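Local structure of DUF115 domain-containing protein (Magnetospirillum magneticum AMB-1, 5MU5) at residues A[93-105]-A[624-636]. The protein is a Maf glycosyltransferase involved in bacterial flagella formation, probably by glycosylating flagellin. Sequence-based numbering, arbitrary orientation.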
loop_
_atom_site.group_PDB
_atom_site.type_symbol
_atom_site.label_atom_id
_atom_site.label_comp_id
_atom_site.label_asym_id
_atom_site.label_seq_id
_atom_site.Cartn_x
_atom_site.Cartn_y
_atom_site.Cartn_z
ATOM N N ILE A 93 8.124 -18.210 6.651
ATOM C CA ILE A 93 9.201 -18.505 5.740
ATOM C C ILE A 93 10.386 -17.563 5.927
ATOM O O ILE A 93 11.525 -17.996 5.957
ATOM C CB ILE A 93 8.685 -18.522 4.306
ATOM C CG1 ILE A 93 7.728 -19.709 4.170
ATOM C CG2 ILE A 93 9.843 -18.638 3.333
ATOM C CD1 ILE A 93 7.023 -19.798 2.847
ATOM N N VAL A 94 10.113 -16.282 6.076
ATOM C CA VAL A 94 11.170 -15.322 6.275
ATOM C C VAL A 94 11.764 -15.497 7.654
ATOM O O VAL A 94 12.951 -15.335 7.824
ATOM C CB VAL A 94 10.675 -13.886 6.059
ATOM C CG1 VAL A 94 11.763 -12.872 6.422
ATOM C CG2 VAL A 94 10.275 -13.715 4.609
ATOM N N LYS A 95 10.932 -15.861 8.623
ATOM C CA LYS A 95 11.368 -16.052 9.989
ATOM C C LYS A 95 12.452 -17.126 10.032
ATOM O O LYS A 95 13.504 -16.938 10.637
ATOM C CB LYS A 95 10.167 -16.455 10.836
ATOM C CG LYS A 95 10.397 -16.434 12.334
ATOM C CD LYS A 95 9.332 -17.255 13.054
ATOM C CE LYS A 95 9.625 -17.362 14.541
ATOM N NZ LYS A 95 8.888 -18.516 15.126
ATOM N N ARG A 96 12.184 -18.245 9.371
ATOM C CA ARG A 96 13.117 -19.364 9.277
ATOM C C ARG A 96 14.415 -18.940 8.573
ATOM O O ARG A 96 15.516 -19.275 8.988
ATOM C CB ARG A 96 12.477 -20.499 8.473
ATOM C CG ARG A 96 13.229 -21.808 8.532
ATOM C CD ARG A 96 12.902 -22.496 9.849
ATOM N NE ARG A 96 13.983 -23.331 10.337
ATOM C CZ ARG A 96 13.955 -24.000 11.486
ATOM N NH1 ARG A 96 12.894 -23.931 12.283
ATOM N NH2 ARG A 96 14.998 -24.734 11.847
ATOM N N PHE A 97 14.264 -18.220 7.477
ATOM C CA PHE A 97 15.397 -17.742 6.728
ATOM C C PHE A 97 16.284 -16.869 7.616
ATOM O O PHE A 97 17.505 -17.052 7.656
ATOM C CB PHE A 97 14.929 -16.946 5.496
ATOM C CG PHE A 97 16.032 -16.203 4.794
ATOM C CD1 PHE A 97 16.975 -16.879 4.036
ATOM C CD2 PHE A 97 16.121 -14.828 4.878
ATOM C CE1 PHE A 97 17.988 -16.195 3.377
ATOM C CE2 PHE A 97 17.129 -14.136 4.236
ATOM C CZ PHE A 97 18.068 -14.823 3.486
ATOM N N LEU A 98 15.659 -15.905 8.285
ATOM C CA LEU A 98 16.388 -14.935 9.088
ATOM C C LEU A 98 17.062 -15.645 10.231
ATOM O O LEU A 98 18.238 -15.434 10.506
ATOM C CB LEU A 98 15.463 -13.839 9.633
ATOM C CG LEU A 98 16.127 -12.808 10.564
ATOM C CD1 LEU A 98 17.300 -12.130 9.880
ATOM C CD2 LEU A 98 15.133 -11.755 11.016
ATOM N N TYR A 99 16.319 -16.515 10.890
ATOM C CA TYR A 99 16.899 -17.275 12.000
ATOM C C TYR A 99 18.163 -18.021 11.527
ATOM O O TYR A 99 19.209 -17.977 12.212
ATOM C CB TYR A 99 15.864 -18.242 12.599
ATOM C CG TYR A 99 16.378 -19.031 13.772
ATOM C CD1 TYR A 99 17.010 -20.254 13.585
ATOM C CD2 TYR A 99 16.237 -18.552 15.073
ATOM C CE1 TYR A 99 17.492 -20.973 14.655
ATOM C CE2 TYR A 99 16.714 -19.272 16.153
ATOM C CZ TYR A 99 17.343 -20.480 15.932
ATOM O OH TYR A 99 17.826 -21.218 16.986
ATOM N N ASN A 100 18.092 -18.659 10.351
ATOM C CA ASN A 100 19.225 -19.460 9.885
ATOM C C ASN A 100 20.450 -18.666 9.518
ATOM O O ASN A 100 21.552 -19.062 9.876
ATOM C CB ASN A 100 18.860 -20.366 8.715
ATOM C CG ASN A 100 17.959 -21.516 9.124
ATOM O OD1 ASN A 100 17.591 -21.662 10.282
ATOM N ND2 ASN A 100 17.579 -22.317 8.160
ATOM N N ILE A 101 20.282 -17.555 8.806
ATOM C CA ILE A 101 21.449 -16.786 8.439
ATOM C C ILE A 101 22.147 -16.254 9.685
ATOM O O ILE A 101 23.364 -16.247 9.750
ATOM C CB ILE A 101 21.172 -15.650 7.418
ATOM C CG1 ILE A 101 20.328 -14.514 8.022
ATOM C CG2 ILE A 101 20.598 -16.235 6.130
ATOM C CD1 ILE A 101 20.131 -13.347 7.080
ATOM N N LEU A 102 21.383 -15.829 10.680
ATOM C CA LEU A 102 21.983 -15.282 11.895
ATOM C C LEU A 102 22.657 -16.328 12.747
ATOM O O LEU A 102 23.756 -16.094 13.279
ATOM C CB LEU A 102 20.932 -14.555 12.725
ATOM C CG LEU A 102 20.364 -13.333 12.031
ATOM C CD1 LEU A 102 19.336 -12.722 12.964
ATOM C CD2 LEU A 102 21.461 -12.336 11.677
ATOM N N LYS A 103 21.999 -17.471 12.887
ATOM C CA LYS A 103 22.570 -18.564 13.637
ATOM C C LYS A 103 23.904 -19.040 13.011
ATOM O O LYS A 103 24.900 -19.198 13.719
ATOM C CB LYS A 103 21.572 -19.697 13.724
ATOM C CG LYS A 103 22.130 -20.928 14.388
ATOM C CD LYS A 103 21.169 -22.101 14.276
ATOM C CE LYS A 103 21.852 -23.402 14.692
ATOM N NZ LYS A 103 22.556 -23.249 15.999
ATOM N N ARG A 104 23.923 -19.264 11.699
ATOM C CA ARG A 104 25.143 -19.711 11.019
ATOM C C ARG A 104 26.279 -18.677 11.105
ATOM O O ARG A 104 27.454 -19.033 11.314
ATOM C CB ARG A 104 24.853 -20.051 9.571
ATOM C CG ARG A 104 24.100 -21.363 9.393
ATOM C CD ARG A 104 23.637 -21.552 7.952
ATOM N NE ARG A 104 24.757 -21.701 7.025
ATOM C CZ ARG A 104 24.652 -22.013 5.730
ATOM N NH1 ARG A 104 23.468 -22.221 5.161
ATOM N NH2 ARG A 104 25.742 -22.121 4.993
ATOM N N ALA A 105 25.931 -17.403 10.950
ATOM C CA ALA A 105 26.903 -16.334 11.129
ATOM C C ALA A 105 27.472 -16.315 12.549
ATOM O O ALA A 105 28.684 -16.286 12.712
ATOM C CB ALA A 105 26.291 -14.985 10.807
ATOM N N ILE A 624 26.564 -17.621 3.154
ATOM C CA ILE A 624 25.456 -18.049 4.013
ATOM C C ILE A 624 24.105 -17.585 3.484
ATOM O O ILE A 624 23.130 -18.352 3.456
ATOM C CB ILE A 624 25.657 -17.539 5.442
ATOM C CG1 ILE A 624 26.763 -18.371 6.108
ATOM C CG2 ILE A 624 24.364 -17.649 6.249
ATOM C CD1 ILE A 624 27.229 -17.847 7.447
ATOM N N ILE A 625 24.037 -16.317 3.094
ATOM C CA ILE A 625 22.806 -15.744 2.577
ATOM C C ILE A 625 22.373 -16.450 1.289
ATOM O O ILE A 625 21.188 -16.740 1.096
ATOM C CB ILE A 625 22.999 -14.246 2.295
ATOM C CG1 ILE A 625 23.053 -13.502 3.609
ATOM C CG2 ILE A 625 21.866 -13.681 1.454
ATOM C CD1 ILE A 625 23.641 -12.135 3.467
ATOM N N ARG A 626 23.345 -16.728 0.428
ATOM C CA ARG A 626 23.075 -17.368 -0.839
ATOM C C ARG A 626 22.494 -18.739 -0.591
ATOM O O ARG A 626 21.470 -19.102 -1.148
ATOM C CB ARG A 626 24.355 -17.485 -1.667
ATOM C CG ARG A 626 24.141 -17.939 -3.105
ATOM C CD ARG A 626 25.423 -18.490 -3.732
ATOM N NE ARG A 626 25.874 -19.639 -2.961
ATOM C CZ ARG A 626 25.291 -20.842 -2.960
ATOM N NH1 ARG A 626 24.225 -21.095 -3.711
ATOM N NH2 ARG A 626 25.766 -21.798 -2.176
ATOM N N ASP A 627 23.142 -19.486 0.275
ATOM C CA ASP A 627 22.743 -20.861 0.516
ATOM C C ASP A 627 21.355 -20.951 1.175
ATOM O O ASP A 627 20.526 -21.748 0.760
ATOM C CB ASP A 627 23.783 -21.540 1.396
ATOM C CG ASP A 627 23.539 -23.002 1.537
ATOM O OD1 ASP A 627 23.207 -23.644 0.524
ATOM O OD2 ASP A 627 23.681 -23.519 2.657
ATOM N N GLU A 628 21.115 -20.129 2.197
ATOM C CA GLU A 628 19.820 -20.101 2.864
ATOM C C GLU A 628 18.735 -19.536 1.967
ATOM O O GLU A 628 17.594 -19.966 2.046
ATOM C CB GLU A 628 19.888 -19.324 4.169
ATOM C CG GLU A 628 20.738 -20.022 5.223
ATOM C CD GLU A 628 20.173 -21.362 5.700
ATOM O OE1 GLU A 628 18.954 -21.624 5.514
ATOM O OE2 GLU A 628 20.960 -22.161 6.281
ATOM N N PHE A 629 19.081 -18.588 1.106
ATOM C CA PHE A 629 18.102 -18.062 0.173
ATOM C C PHE A 629 17.605 -19.202 -0.726
ATOM O O PHE A 629 16.408 -19.300 -0.983
ATOM C CB PHE A 629 18.705 -16.916 -0.629
ATOM C CG PHE A 629 17.708 -16.133 -1.435
ATOM C CD1 PHE A 629 16.912 -15.162 -0.830
ATOM C CD2 PHE A 629 17.591 -16.335 -2.813
ATOM C CE1 PHE A 629 15.994 -14.424 -1.569
ATOM C CE2 PHE A 629 16.678 -15.592 -3.560
ATOM C CZ PHE A 629 15.875 -14.638 -2.934
ATOM N N HIS A 630 18.528 -20.059 -1.177
ATOM C CA HIS A 630 18.191 -21.267 -1.950
ATOM C C HIS A 630 17.327 -22.259 -1.183
ATOM O O HIS A 630 16.362 -22.794 -1.734
ATOM C CB HIS A 630 19.447 -21.996 -2.432
ATOM C CG HIS A 630 19.865 -21.623 -3.812
ATOM N ND1 HIS A 630 19.604 -22.424 -4.903
ATOM C CD2 HIS A 630 20.509 -20.530 -4.286
ATOM C CE1 HIS A 630 20.077 -21.844 -5.992
ATOM N NE2 HIS A 630 20.633 -20.695 -5.646
ATOM N N GLN A 631 17.688 -22.550 0.061
ATOM C CA GLN A 631 16.858 -23.433 0.869
ATOM C C GLN A 631 15.452 -22.850 1.010
ATOM O O GLN A 631 14.475 -23.580 0.912
ATOM C CB GLN A 631 17.472 -23.724 2.234
ATOM C CG GLN A 631 18.536 -24.817 2.198
ATOM C CD GLN A 631 19.175 -25.089 3.564
ATOM O OE1 GLN A 631 18.519 -25.006 4.614
ATOM N NE2 GLN A 631 20.466 -25.418 3.551
ATOM N N MET A 632 15.347 -21.539 1.208
ATOM C CA MET A 632 14.046 -20.899 1.308
ATOM C C MET A 632 13.249 -21.089 0.018
ATOM O O MET A 632 12.068 -21.467 0.049
ATOM C CB MET A 632 14.192 -19.412 1.579
ATOM C CG MET A 632 12.888 -18.719 1.915
ATOM S SD MET A 632 13.075 -16.954 2.172
ATOM C CE MET A 632 13.331 -16.425 0.487
ATOM N N ILE A 633 13.898 -20.825 -1.109
ATOM C CA ILE A 633 13.243 -20.966 -2.401
ATOM C C ILE A 633 12.846 -22.425 -2.658
ATOM O O ILE A 633 11.791 -22.680 -3.233
ATOM C CB ILE A 633 14.087 -20.312 -3.513
ATOM C CG1 ILE A 633 13.835 -18.806 -3.430
ATOM C CG2 ILE A 633 13.709 -20.848 -4.883
ATOM C CD1 ILE A 633 14.683 -17.942 -4.328
ATOM N N ARG A 634 13.658 -23.365 -2.186
ATOM C CA ARG A 634 13.328 -24.797 -2.265
ATOM C C ARG A 634 12.070 -25.149 -1.450
ATOM O O ARG A 634 11.164 -25.827 -1.948
ATOM C CB ARG A 634 14.525 -25.643 -1.797
ATOM C CG ARG A 634 14.245 -27.130 -1.706
ATOM C CD ARG A 634 15.505 -27.965 -1.525
ATOM N NE ARG A 634 15.166 -29.379 -1.714
ATOM C CZ ARG A 634 14.610 -30.168 -0.792
ATOM N NH1 ARG A 634 14.342 -29.713 0.431
ATOM N NH2 ARG A 634 14.317 -31.431 -1.099
ATOM N N VAL A 635 12.025 -24.716 -0.195
ATOM C CA VAL A 635 10.844 -24.924 0.631
ATOM C C VAL A 635 9.589 -24.272 -0.004
ATOM O O VAL A 635 8.522 -24.878 -0.036
ATOM C CB VAL A 635 11.060 -24.377 2.064
ATOM C CG1 VAL A 635 9.741 -24.277 2.828
ATOM C CG2 VAL A 635 12.054 -25.251 2.818
ATOM N N MET A 636 9.723 -23.054 -0.514
ATOM C CA MET A 636 8.606 -22.372 -1.152
ATOM C C MET A 636 8.126 -23.140 -2.391
ATOM O O MET A 636 6.927 -23.263 -2.642
ATOM C CB MET A 636 8.999 -20.957 -1.575
ATOM C CG MET A 636 9.264 -20.017 -0.419
ATOM S SD MET A 636 9.783 -18.372 -0.948
ATOM C CE MET A 636 8.203 -17.676 -1.435
#
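Arg104 reaches across to two acids on successive residues of the facing helix, Asp627 and Glu628, and NH1 makes the main bond to each. Arg104 NH1 lies 2.7 Å from Glu628 OE2 and 2.8 Å from Asp627 OD2, two salt bridges whose N-H groups point well at their acceptors; NH2 adds a weak bond to Asp627 OD2. Both oxygens lie near the guanidinium plane and are met on their anti sides, NH1 standing out of each carboxylate plane, more so for Glu628, and both carboxylates stand steeply to the guanidinium. A bend in the arginine chain (chi3 66°) turns the head to this edge, while Ile624 CG2 lies over one face. The other oxygen of Glu628, OE1, takes a nearly straight bond from Asn100 ND2 at 3.1 Å, arriving from above the carboxylate plane. Bonds at both oxygens should limit rotation of the Glu628 carboxylate, and the neighbouring arginine would favour its charged form.

Glu628 is also a knob, seated among Phe97, Asn100, Ile101 and Arg104, and Phe97 returns the packing by fitting among Ile625, Glu628, Phe629 and Met632. These knobs-into-holes join two nearly antiparallel helices, their axes 9.5 Å apart at an angle of 150°, and so bind the Maf N-terminal domain to the C-terminal helical bundle.

The Phe97 ring enters edge first, with CE1 3.5 Å from Phe629 N, and Ile101 CG2 of its own helix sits over one face, offset toward the rim. Met632 SD makes an oblique Met-aromatic contact, 4.7 Å from the centroid of the Phe97 ring. Further along, Ile93 CG2 presses tightly on Met632 CG at 3.4 Å, and Ile93 CD1 meets Met636 CG; Leu242 of helix 242-257 touches both Ile93 and Met636. At the other end Ile624 CG2 packs 3.9 Å from Ile101 CB, while Ile624 CD1 lies against the Arg104-Ala105 backbone.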